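Local atomic coordinates of manganese lipoxygenase (Gaeumannomyces graminis, PDB entry 5FX8), a protein that oxygenates linoleic and alpha-linolenic acids to 11S- and 13R-hydroperoxy fatty acids, using a catalytic manganese ion. Residues 221-226 with 358-363; 252-255 with 261-264; 275-280 with 503-508. All blocks are in the same frame, centred on the assembly; numbering follows the deposited sequence.

Interaction 1 (221-226 with 358-363); sequences KKYTPQ and PGSVYA
Lys222 and Tyr223 extend side by side from a loop of the lipoxygenase fold and bring their polar ends to Ser360, on the last turn of helix 351-363. The helical segment starts with Pro358, which has no N-H to give to the turn before, and the helix kinks there. Its carbonyl is still used: Tyr362 N bonds to Pro358 O at 3.0 Å. Gly359 plays the same part one residue on, its O accepting Ala363 N at 2.8 Å, so the turn closes normally beyond the kink.

Ser360 alone in this turn faces the loop. With OG anti to its carbonyl carbon (chi1 -58°), the hydroxyl folds back along the helix and bonds to the carbonyl of Asp356, a common way for a small buried polar residue to be satisfied within a helix. The same OG stands 3.4 Å from Lys222 NZ and 4.1 Å from Tyr223 OH. Those two groups have stronger partners next door: both reach the carboxylate of Asp356, the lysine in a salt bridge and the tyrosine in a hydrogen bond, and Lys222 NZ also bonds to Tyr219 OH. Asp356 thus probably offsets much of the ammonium charge.

Val361 and Tyr362 turn to other sides of the helix. Both pack on Leu292 of helix 268-305, which carries the manganese ligands His290 and His294, and Tyr362 also makes a cation-pi contact with Arg450.

A long, flexible lysine suits the exposed side of the loop, since it can span the gap while its backbone stays 11.1 Å away, measured from Lys222 CA to Ser360 CA. Its chain runs extended beyond CG, and near its root Lys222 CG rests 3.7 Å above the plane of the Tyr223 ring, displaced toward the rim.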
ATOM      1  N   LYS A 221     -23.827 -14.194   1.873  1.00 14.45           N
ATOM      2  CA  LYS A 221     -24.995 -14.618   2.619  1.00 13.19           C
ATOM      3  C   LYS A 221     -24.617 -15.617   3.711  1.00 15.38           C
ATOM      4  O   LYS A 221     -25.248 -15.650   4.773  1.00 18.34           O
ATOM      5  CB  LYS A 221     -25.975 -15.189   1.611  1.00 13.48           C
ATOM      6  CG  LYS A 221     -27.250 -15.679   2.093  1.00 22.89           C
ATOM      7  CD  LYS A 221     -27.988 -16.316   0.939  1.00 19.30           C
ATOM      8  CE  LYS A 221     -27.075 -17.284   0.214  1.00 20.46           C
ATOM      9  NZ  LYS A 221     -27.794 -18.114  -0.779  1.00 25.56           N
ATOM     10  N   LYS A 222     -23.555 -16.396   3.478  1.00 15.40           N
ATOM     11  CA  LYS A 222     -23.005 -17.414   4.372  1.00 14.41           C
ATOM     12  C   LYS A 222     -22.447 -16.863   5.690  1.00 13.25           C
ATOM     13  O   LYS A 222     -22.262 -17.635   6.633  1.00 15.97           O
ATOM     14  CB  LYS A 222     -21.928 -18.176   3.591  1.00 14.16           C
ATOM     15  CG  LYS A 222     -20.795 -18.750   4.365  1.00 14.40           C
ATOM     16  CD  LYS A 222     -19.771 -19.352   3.445  1.00 17.60           C
ATOM     17  CE  LYS A 222     -18.726 -20.119   4.230  1.00 16.79           C
ATOM     18  NZ  LYS A 222     -17.823 -20.886   3.338  1.00 23.95           N
ATOM     19  N   TYR A 223     -22.232 -15.563   5.806  1.00 13.54           N
ATOM     20  CA  TYR A 223     -21.622 -14.947   6.972  1.00 11.24           C
ATOM     21  C   TYR A 223     -22.647 -14.150   7.774  1.00 13.72           C
ATOM     22  O   TYR A 223     -23.626 -13.629   7.231  1.00 13.88           O
ATOM     23  CB  TYR A 223     -20.469 -14.031   6.549  1.00 13.62           C
ATOM     24  CG  TYR A 223     -19.429 -14.730   5.702  1.00 12.77           C
ATOM     25  CD1 TYR A 223     -18.845 -15.909   6.133  1.00 11.59           C
ATOM     26  CD2 TYR A 223     -19.077 -14.243   4.461  1.00 12.29           C
ATOM     27  CE1 TYR A 223     -17.942 -16.547   5.374  1.00 13.97           C
ATOM     28  CE2 TYR A 223     -18.154 -14.889   3.684  1.00 13.47           C
ATOM     29  CZ  TYR A 223     -17.582 -16.039   4.147  1.00 14.61           C
ATOM     30  OH  TYR A 223     -16.657 -16.726   3.395  1.00 20.84           O
ATOM     31  N   THR A 224     -22.393 -14.042   9.078  1.00 13.86           N
ATOM     32  CA  THR A 224     -23.221 -13.325  10.018  1.00 12.13           C
ATOM     33  C   THR A 224     -22.502 -12.082  10.498  1.00 13.76           C
ATOM     34  O   THR A 224     -21.386 -12.186  11.013  1.00 14.61           O
ATOM     35  CB  THR A 224     -23.547 -14.206  11.218  1.00 12.08           C
ATOM     36  OG1 THR A 224     -24.044 -15.466  10.759  1.00 17.22           O
ATOM     37  CG2 THR A 224     -24.554 -13.532  12.123  1.00 10.04           C
ATOM     38  N   PRO A 225     -23.112 -10.912  10.403  1.00 12.51           N
ATOM     39  CA  PRO A 225     -22.440  -9.698  10.850  1.00 11.98           C
ATOM     40  C   PRO A 225     -22.189  -9.695  12.348  1.00 15.56           C
ATOM     41  O   PRO A 225     -22.853 -10.379  13.126  1.00 19.38           O
ATOM     42  CB  PRO A 225     -23.422  -8.598  10.462  1.00 13.20           C
ATOM     43  CG  PRO A 225     -24.231  -9.181   9.426  1.00 14.79           C
ATOM     44  CD  PRO A 225     -24.402 -10.602   9.785  1.00 13.93           C
ATOM     45  N   GLN A 226     -21.201  -8.903  12.742  1.00 15.60           N
ATOM     46  CA  GLN A 226     -20.978  -8.640  14.145  1.00 15.49           C
ATOM     47  C   GLN A 226     -22.185  -7.920  14.733  1.00 17.22           C
ATOM     48  O   GLN A 226     -22.835  -7.131  14.046  1.00 23.27           O
ATOM     49  CB  GLN A 226     -19.749  -7.768  14.338  1.00 17.71           C
ATOM     50  CG  GLN A 226     -18.453  -8.302  13.788  1.00 12.77           C
ATOM     51  CD  GLN A 226     -17.346  -7.382  14.160  1.00 16.95           C
ATOM     52  OE1 GLN A 226     -16.897  -7.390  15.300  1.00 20.77           O
ATOM     53  NE2 GLN A 226     -16.924  -6.545  13.230  1.00 13.32           N
ATOM     54  N   PRO A 358     -11.015 -16.055   1.342  1.00 13.46           N
ATOM     55  CA  PRO A 358     -10.008 -16.498   0.353  1.00 13.83           C
ATOM     56  C   PRO A 358      -9.740 -17.996   0.347  1.00 15.97           C
ATOM     57  O   PRO A 358      -9.348 -18.547  -0.690  1.00 15.25           O
ATOM     58  CB  PRO A 358      -8.756 -15.717   0.758  1.00 11.01           C
ATOM     59  CG  PRO A 358      -9.004 -15.351   2.187  1.00 12.57           C
ATOM     60  CD  PRO A 358     -10.444 -15.060   2.263  1.00 11.75           C
ATOM     61  N   GLY A 359      -9.904 -18.668   1.487  1.00 16.01           N
ATOM     62  CA  GLY A 359      -9.850 -20.112   1.493  1.00 12.77           C
ATOM     63  C   GLY A 359     -11.007 -20.756   0.761  1.00 14.75           C
ATOM     64  O   GLY A 359     -10.824 -21.776   0.109  1.00 19.05           O
ATOM     65  N   SER A 360     -12.211 -20.197   0.874  1.00 14.01           N
ATOM     66  CA  SER A 360     -13.331 -20.697   0.076  1.00 15.47           C
ATOM     67  C   SER A 360     -13.092 -20.507  -1.408  1.00 17.26           C
ATOM     68  O   SER A 360     -13.424 -21.385  -2.209  1.00 20.48           O
ATOM     69  CB  SER A 360     -14.621 -19.982   0.432  1.00 14.44           C
ATOM     70  OG  SER A 360     -14.921 -20.124   1.784  1.00 24.25           O
ATOM     71  N   VAL A 361     -12.587 -19.339  -1.796  1.00 14.99           N
ATOM     72  CA  VAL A 361     -12.241 -19.116  -3.192  1.00 15.87           C
ATOM     73  C   VAL A 361     -11.247 -20.167  -3.656  1.00 16.89           C
ATOM     74  O   VAL A 361     -11.453 -20.829  -4.674  1.00 17.45           O
ATOM     75  CB  VAL A 361     -11.699 -17.693  -3.388  1.00 14.02           C
ATOM     76  CG1 VAL A 361     -11.259 -17.471  -4.812  1.00 13.14           C
ATOM     77  CG2 VAL A 361     -12.754 -16.699  -3.012  1.00 15.35           C
ATOM     78  N   TYR A 362     -10.172 -20.354  -2.892  1.00 17.01           N
ATOM     79  CA  TYR A 362      -9.128 -21.289  -3.275  1.00 15.86           C
ATOM     80  C   TYR A 362      -9.662 -22.706  -3.334  1.00 19.39           C
ATOM     81  O   TYR A 362      -9.275 -23.498  -4.202  1.00 15.22           O
ATOM     82  CB  TYR A 362      -7.975 -21.196  -2.286  1.00 18.01           C
ATOM     83  CG  TYR A 362      -6.656 -21.677  -2.837  1.00 16.03           C
ATOM     84  CD1 TYR A 362      -6.005 -20.976  -3.846  1.00 14.25           C
ATOM     85  CD2 TYR A 362      -6.063 -22.822  -2.346  1.00 15.84           C
ATOM     86  CE1 TYR A 362      -4.813 -21.424  -4.356  1.00 15.76           C
ATOM     87  CE2 TYR A 362      -4.871 -23.263  -2.834  1.00 14.69           C
ATOM     88  CZ  TYR A 362      -4.253 -22.574  -3.831  1.00 17.19           C
ATOM     89  OH  TYR A 362      -3.068 -23.065  -4.288  1.00 22.27           O
ATOM     90  N   ALA A 363     -10.561 -23.038  -2.418  1.00 18.61           N
ATOM     91  CA  ALA A 363     -11.149 -24.365  -2.417  1.00 19.99           C
ATOM     92  C   ALA A 363     -12.066 -24.572  -3.623  1.00 18.88           C
ATOM     93  O   ALA A 363     -12.202 -25.700  -4.098  1.00 20.61           O
ATOM     94  CB  ALA A 363     -11.875 -24.589  -1.091  1.00 16.68           C
TER

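Interaction 2 (252-255 with 261-264); sequences IKTN and TYTP
The ring of Tyr262 meets Thr254 edge-on: methyl CG2 lies in the ring plane, 3.8 Å from CE1. Ile252 O sits near the same plane, 3.9 Å from CD1. Lys508 covers one face in a cation-pi contact, and Met277 lies on the opposite side of the plane. Thr254 holds its methyl toward the ring because OG1 occupies the position between backbone N and carbonyl carbon (chi1 74°). From there OG1 accepts a bond from Val256 N, forming an ST turn where the chain leaves the strand.

Two backbone bonds join Ile252 and Tyr262 as an antiparallel hydrogen-bonded pair: Tyr262 N to Ile252 O at 2.8 Å, and Ile252 N to Tyr262 O at 3.0 Å. Ile252 O also receives a CA-H...O contact from Thr261 CA at 3.3 Å. Both side chains of this pair project toward helix 268-305, where Ile252 packs on Trp271 and Tyr262 on Ala274, a buried place fit for a branched aliphatic and an aromatic group.

Lys253 and Thr261, the neighbouring non-hydrogen-bonded pair, use the other face. Thr261 OG1 lies 3.5 Å from Lys253 CG, and the lysine then runs extended away from its partner, as a partly exposed position allows.

Paired like this, strands 246-253 and 261-262 form a beta hairpin, whose short second strand ends the five-stranded antiparallel sheet within this chain.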
ATOM      1  N   ILE A 252     -30.239  -4.094  -8.246  1.00 15.79           N
ATOM      2  CA  ILE A 252     -29.466  -4.601  -7.122  1.00 14.59           C
ATOM      3  C   ILE A 252     -30.392  -5.443  -6.263  1.00 15.96           C
ATOM      4  O   ILE A 252     -31.436  -4.962  -5.825  1.00 18.16           O
ATOM      5  CB  ILE A 252     -28.838  -3.462  -6.294  1.00 15.44           C
ATOM      6  CG1 ILE A 252     -27.859  -2.661  -7.151  1.00 14.93           C
ATOM      7  CG2 ILE A 252     -28.116  -4.011  -5.071  1.00 13.62           C
ATOM      8  CD1 ILE A 252     -27.241  -1.467  -6.455  1.00 15.70           C
ATOM      9  N   LYS A 253     -30.016  -6.690  -6.018  1.00 16.16           N
ATOM     10  CA  LYS A 253     -30.787  -7.601  -5.191  1.00 17.05           C
ATOM     11  C   LYS A 253     -29.988  -7.937  -3.935  1.00 19.12           C
ATOM     12  O   LYS A 253     -28.854  -8.414  -4.034  1.00 20.77           O
ATOM     13  CB  LYS A 253     -31.120  -8.871  -5.970  1.00 16.62           C
ATOM     14  CG  LYS A 253     -32.260  -9.648  -5.404  1.00 20.38           C
ATOM     15  CD  LYS A 253     -32.331 -11.016  -5.982  1.00 21.92           C
ATOM     16  CE  LYS A 253     -33.549 -11.712  -5.486  1.00 22.95           C
ATOM     17  NZ  LYS A 253     -33.417 -13.136  -5.773  1.00 32.89           N
ATOM     18  N   THR A 254     -30.588  -7.730  -2.761  1.00 17.55           N
ATOM     19  CA  THR A 254     -29.844  -7.833  -1.507  1.00 18.09           C
ATOM     20  C   THR A 254     -29.539  -9.264  -1.117  1.00 20.03           C
ATOM     21  O   THR A 254     -28.549  -9.509  -0.422  1.00 23.34           O
ATOM     22  CB  THR A 254     -30.625  -7.234  -0.356  1.00 17.60           C
ATOM     23  OG1 THR A 254     -31.677  -8.139  -0.024  1.00 18.19           O
ATOM     24  CG2 THR A 254     -31.189  -5.888  -0.734  1.00 19.18           C
ATOM     25  N   ASN A 255     -30.409 -10.199  -1.469  1.00 18.11           N
ATOM     26  CA  ASN A 255     -30.255 -11.608  -1.127  1.00 18.62           C
ATOM     27  C   ASN A 255     -30.254 -11.871   0.364  1.00 20.60           C
ATOM     28  O   ASN A 255     -29.715 -12.889   0.795  1.00 27.39           O
ATOM     29  CB  ASN A 255     -28.977 -12.203  -1.707  1.00 18.96           C
ATOM     30  CG  ASN A 255     -29.007 -12.299  -3.189  1.00 19.13           C
ATOM     31  OD1 ASN A 255     -28.086 -11.851  -3.851  1.00 20.92           O
ATOM     32  ND2 ASN A 255     -30.060 -12.893  -3.729  1.00 24.06           N
ATOM     33  N   THR A 261     -35.387  -6.052  -4.415  1.00 19.99           N
ATOM     34  CA  THR A 261     -34.655  -5.710  -5.626  1.00 17.74           C
ATOM     35  C   THR A 261     -34.855  -4.230  -5.902  1.00 17.13           C
ATOM     36  O   THR A 261     -35.983  -3.785  -6.092  1.00 21.46           O
ATOM     37  CB  THR A 261     -35.128  -6.538  -6.824  1.00 18.06           C
ATOM     38  OG1 THR A 261     -35.109  -7.928  -6.496  1.00 22.00           O
ATOM     39  CG2 THR A 261     -34.207  -6.333  -7.993  1.00 18.34           C
ATOM     40  N   TYR A 262     -33.773  -3.478  -5.937  1.00 19.26           N
ATOM     41  CA  TYR A 262     -33.813  -2.044  -6.178  1.00 19.25           C
ATOM     42  C   TYR A 262     -33.394  -1.695  -7.605  1.00 18.02           C
ATOM     43  O   TYR A 262     -32.741  -2.467  -8.310  1.00 17.93           O
ATOM     44  CB  TYR A 262     -32.902  -1.313  -5.198  1.00 19.62           C
ATOM     45  CG  TYR A 262     -33.254  -1.495  -3.753  1.00 19.57           C
ATOM     46  CD1 TYR A 262     -32.787  -2.585  -3.036  1.00 19.27           C
ATOM     47  CD2 TYR A 262     -34.014  -0.555  -3.095  1.00 19.46           C
ATOM     48  CE1 TYR A 262     -33.092  -2.730  -1.737  1.00 20.11           C
ATOM     49  CE2 TYR A 262     -34.318  -0.700  -1.802  1.00 20.33           C
ATOM     50  CZ  TYR A 262     -33.860  -1.788  -1.128  1.00 19.12           C
ATOM     51  OH  TYR A 262     -34.164  -1.934   0.189  1.00 21.06           O
ATOM     52  N   THR A 263     -33.744  -0.486  -8.006  1.00 16.14           N
ATOM     53  CA  THR A 263     -33.511  -0.015  -9.360  1.00 19.89           C
ATOM     54  C   THR A 263     -33.288   1.481  -9.244  1.00 19.99           C
ATOM     55  O   THR A 263     -33.693   2.077  -8.242  1.00 18.96           O
ATOM     56  CB  THR A 263     -34.720  -0.359 -10.262  1.00 17.30           C
ATOM     57  OG1 THR A 263     -34.658  -1.731 -10.659  1.00 17.24           O
ATOM     58  CG2 THR A 263     -34.772   0.457 -11.459  1.00 17.42           C
ATOM     59  N   PRO A 264     -32.608   2.113 -10.210  1.00 18.84           N
ATOM     60  CA  PRO A 264     -32.596   3.583 -10.233  1.00 18.72           C
ATOM     61  C   PRO A 264     -33.982   4.217 -10.352  1.00 18.82           C
ATOM     62  O   PRO A 264     -34.079   5.443 -10.297  1.00 26.50           O
ATOM     63  CB  PRO A 264     -31.734   3.910 -11.451  1.00 17.98           C
ATOM     64  CG  PRO A 264     -30.868   2.747 -11.614  1.00 17.98           C
ATOM     65  CD  PRO A 264     -31.614   1.543 -11.126  1.00 17.35           C
TER

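Interaction 3 (275-280 with 503-508); sequences KIMFNN and PIPTAK
The delta methyl CD1 of Ile504 meets the sulfur of Met277 and not its terminal methyl, 3.5 Å from SD, the two side chains running at a slant to each other. A looser apolar approach brings Met277 SD to 4.5 Å from Pro505 CD. Met277 points from helix 268-305 straight at the loop: its chain is extended about CB-CG (chi2 -174°) and bends only at the last torsion (chi3 -77°), so that sulfur, not methyl, leads toward Ile504. Ile504 starts off across the gap rather than into it, and the folded torsion about CB-CG1 (chi2 -52°) brings CD1 to the helix.

The backbones stay well apart, 8.7 Å between Met277 CA and Ile504 CA, a span that a long methionine and a branched isoleucine fill together. Pro505, rigid and without an N-H, suits a loop with no regular structure; it packs on Leu273, one turn earlier on the helix, as well as on Tyr262.

Polar bonds farther out probably help to place both parts. On the helix, Asn279 ND2 and Asn280 ND2 bond to the carbonyls of Leu495 and Pro497. Along the loop, Pro503 O accepts Trp522 NE1, and Lys508 NZ forms a salt bridge with Asp266.

No hydrogen bond joins the two segments. Their contact rests on dispersion between a polarisable sulfur and aliphatic carbon, which imposes little direction, so the orientation of the loop probably owes more to its polar surroundings than to this packing.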
ATOM      1  N   LYS A 275     -27.025   1.094  -3.522  1.00 17.51           N
ATOM      2  CA  LYS A 275     -25.661   1.217  -3.981  1.00 13.78           C
ATOM      3  C   LYS A 275     -24.696   1.192  -2.817  1.00 12.98           C
ATOM      4  O   LYS A 275     -23.606   0.646  -2.949  1.00 17.96           O
ATOM      5  CB  LYS A 275     -25.488   2.481  -4.803  1.00 13.16           C
ATOM      6  CG  LYS A 275     -26.199   2.419  -6.105  1.00 16.07           C
ATOM      7  CD  LYS A 275     -25.845   3.613  -6.936  1.00 15.97           C
ATOM      8  CE  LYS A 275     -26.426   4.878  -6.395  1.00 17.36           C
ATOM      9  NZ  LYS A 275     -25.904   5.987  -7.210  1.00 18.12           N
ATOM     10  N   ILE A 276     -25.079   1.748  -1.669  1.00 12.66           N
ATOM     11  CA  ILE A 276     -24.209   1.687  -0.502  1.00 12.69           C
ATOM     12  C   ILE A 276     -24.048   0.248  -0.016  1.00 13.82           C
ATOM     13  O   ILE A 276     -22.936  -0.186   0.323  1.00 21.24           O
ATOM     14  CB  ILE A 276     -24.727   2.607   0.618  1.00 15.54           C
ATOM     15  CG1 ILE A 276     -24.657   4.068   0.181  1.00 16.37           C
ATOM     16  CG2 ILE A 276     -23.859   2.472   1.843  1.00 14.31           C
ATOM     17  CD1 ILE A 276     -25.103   5.045   1.209  1.00 13.19           C
ATOM     18  N   MET A 277     -25.134  -0.525   0.015  1.00 14.07           N
ATOM     19  CA  MET A 277     -25.002  -1.911   0.450  1.00 15.43           C
ATOM     20  C   MET A 277     -24.106  -2.704  -0.496  1.00 14.84           C
ATOM     21  O   MET A 277     -23.249  -3.491  -0.057  1.00 22.14           O
ATOM     22  CB  MET A 277     -26.379  -2.556   0.571  1.00 15.27           C
ATOM     23  CG  MET A 277     -27.226  -1.910   1.612  1.00 16.44           C
ATOM     24  SD  MET A 277     -28.799  -2.740   1.895  1.00 35.95           S
ATOM     25  CE  MET A 277     -29.775  -2.240   0.500  1.00 16.73           C
ATOM     26  N   PHE A 278     -24.286  -2.507  -1.798  1.00 14.27           N
ATOM     27  CA  PHE A 278     -23.401  -3.155  -2.752  1.00 12.59           C
ATOM     28  C   PHE A 278     -21.962  -2.722  -2.542  1.00 11.77           C
ATOM     29  O   PHE A 278     -21.053  -3.535  -2.655  1.00 19.49           O
ATOM     30  CB  PHE A 278     -23.849  -2.861  -4.178  1.00 11.91           C
ATOM     31  CG  PHE A 278     -22.963  -3.462  -5.239  1.00 12.95           C
ATOM     32  CD1 PHE A 278     -21.817  -2.816  -5.668  1.00 10.36           C
ATOM     33  CD2 PHE A 278     -23.314  -4.650  -5.851  1.00 13.76           C
ATOM     34  CE1 PHE A 278     -21.041  -3.343  -6.638  1.00 10.00           C
ATOM     35  CE2 PHE A 278     -22.528  -5.186  -6.835  1.00 11.28           C
ATOM     36  CZ  PHE A 278     -21.378  -4.518  -7.222  1.00 11.23           C
ATOM     37  N   ASN A 279     -21.724  -1.452  -2.247  1.00 17.41           N
ATOM     38  CA  ASN A 279     -20.339  -1.038  -2.086  1.00 11.28           C
ATOM     39  C   ASN A 279     -19.707  -1.661  -0.845  1.00 12.52           C
ATOM     40  O   ASN A 279     -18.492  -1.889  -0.807  1.00 11.11           O
ATOM     41  CB  ASN A 279     -20.265   0.470  -2.040  1.00 11.66           C
ATOM     42  CG  ASN A 279     -20.469   1.090  -3.398  1.00 13.84           C
ATOM     43  OD1 ASN A 279     -20.240   0.464  -4.414  1.00 16.91           O
ATOM     44  ND2 ASN A 279     -20.903   2.328  -3.418  1.00 15.34           N
ATOM     45  N   ASN A 280     -20.525  -1.935   0.167  1.00 12.48           N
ATOM     46  CA  ASN A 280     -20.087  -2.646   1.350  1.00 10.93           C
ATOM     47  C   ASN A 280     -19.677  -4.071   1.010  1.00 14.19           C
ATOM     48  O   ASN A 280     -18.628  -4.566   1.459  1.00 12.32           O
ATOM     49  CB  ASN A 280     -21.238  -2.620   2.345  1.00 13.79           C
ATOM     50  CG  ASN A 280     -20.917  -3.293   3.624  1.00 11.64           C
ATOM     51  OD1 ASN A 280     -21.368  -4.392   3.892  1.00 12.68           O
ATOM     52  ND2 ASN A 280     -20.137  -2.633   4.434  1.00 13.25           N
ATOM     53  N   PRO A 503     -30.239  -2.009  10.372  1.00 21.56           N
ATOM     54  CA  PRO A 503     -30.657  -3.260   9.732  1.00 20.47           C
ATOM     55  C   PRO A 503     -31.068  -3.060   8.289  1.00 19.25           C
ATOM     56  O   PRO A 503     -31.588  -2.011   7.905  1.00 24.32           O
ATOM     57  CB  PRO A 503     -31.852  -3.706  10.581  1.00 18.61           C
ATOM     58  CG  PRO A 503     -31.640  -3.065  11.856  1.00 20.10           C
ATOM     59  CD  PRO A 503     -31.021  -1.740  11.586  1.00 17.66           C
ATOM     60  N   ILE A 504     -30.854  -4.108   7.504  1.00 19.37           N
ATOM     61  CA  ILE A 504     -31.242  -4.094   6.094  1.00 18.69           C
ATOM     62  C   ILE A 504     -32.736  -3.862   5.997  1.00 19.47           C
ATOM     63  O   ILE A 504     -33.511  -4.646   6.572  1.00 24.60           O
ATOM     64  CB  ILE A 504     -30.866  -5.419   5.412  1.00 19.92           C
ATOM     65  CG1 ILE A 504     -29.359  -5.657   5.447  1.00 18.16           C
ATOM     66  CG2 ILE A 504     -31.416  -5.468   4.006  1.00 17.89           C
ATOM     67  CD1 ILE A 504     -28.594  -4.536   4.944  1.00 18.87           C
ATOM     68  N   PRO A 505     -33.189  -2.854   5.252  1.00 20.97           N
ATOM     69  CA  PRO A 505     -34.629  -2.575   5.163  1.00 20.43           C
ATOM     70  C   PRO A 505     -35.464  -3.777   4.744  1.00 21.86           C
ATOM     71  O   PRO A 505     -34.995  -4.698   4.073  1.00 18.91           O
ATOM     72  CB  PRO A 505     -34.707  -1.462   4.113  1.00 21.54           C
ATOM     73  CG  PRO A 505     -33.352  -0.798   4.170  1.00 20.50           C
ATOM     74  CD  PRO A 505     -32.382  -1.891   4.478  1.00 20.20           C
ATOM     75  N   THR A 506     -36.730  -3.750   5.171  1.00 27.43           N
ATOM     76  CA  THR A 506     -37.720  -4.758   4.809  1.00 24.25           C
ATOM     77  C   THR A 506     -38.816  -4.232   3.887  1.00 25.13           C
ATOM     78  O   THR A 506     -39.662  -5.020   3.468  1.00 28.55           O
ATOM     79  CB  THR A 506     -38.362  -5.354   6.064  1.00 24.94           C
ATOM     80  OG1 THR A 506     -38.924  -4.311   6.877  1.00 32.90           O
ATOM     81  CG2 THR A 506     -37.344  -6.090   6.854  1.00 22.75           C
ATOM     82  N   ALA A 507     -38.832  -2.940   3.566  1.00 25.30           N
ATOM     83  CA  ALA A 507     -39.785  -2.372   2.613  1.00 29.49           C
ATOM     84  C   ALA A 507     -39.088  -1.251   1.858  1.00 30.22           C
ATOM     85  O   ALA A 507     -37.871  -1.104   1.936  1.00 36.39           O
ATOM     86  CB  ALA A 507     -41.044  -1.874   3.328  1.00 34.38           C
ATOM     87  N   LYS A 508     -39.856  -0.424   1.160  1.00 31.47           N
ATOM     88  CA  LYS A 508     -39.277   0.648   0.353  1.00 32.89           C
ATOM     89  C   LYS A 508     -39.473   2.006   1.030  1.00 35.88           C
ATOM     90  O   LYS A 508     -40.178   2.888   0.559  1.00 36.05           O
ATOM     91  CB  LYS A 508     -39.873   0.624  -1.043  1.00 31.56           C
ATOM     92  CG  LYS A 508     -39.569  -0.647  -1.830  1.00 30.56           C
ATOM     93  CD  LYS A 508     -38.073  -0.771  -2.144  1.00 31.24           C
ATOM     94  CE  LYS A 508     -37.725  -2.002  -2.984  1.00 24.50           C
ATOM     95  NZ  LYS A 508     -37.580  -1.700  -4.438  1.00 23.53           N
TER

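In the fold
Interactions 2 and 3 are close neighbours, with centres about 8 Å apart, and strand 261-262 is followed, after a short connection, by helix 268-305, which supplies one side of interaction 3. Lys508 ties them together: its NZ lies 3.1 Å from Thr261 O, a probable hydrogen bond. Interaction 1 stands apart, its centre about 22 Å from that of interaction 2 and 20 Å from that of interaction 3, although Lys221 CD packs 3.8 Å from Asn255 O. Chemistry follows place: backbone bonds within a buried hairpin, apolar side-chain packing at a partly buried helix and loop, and polar groups around an acidic residue where an exposed lysine meets a helix end.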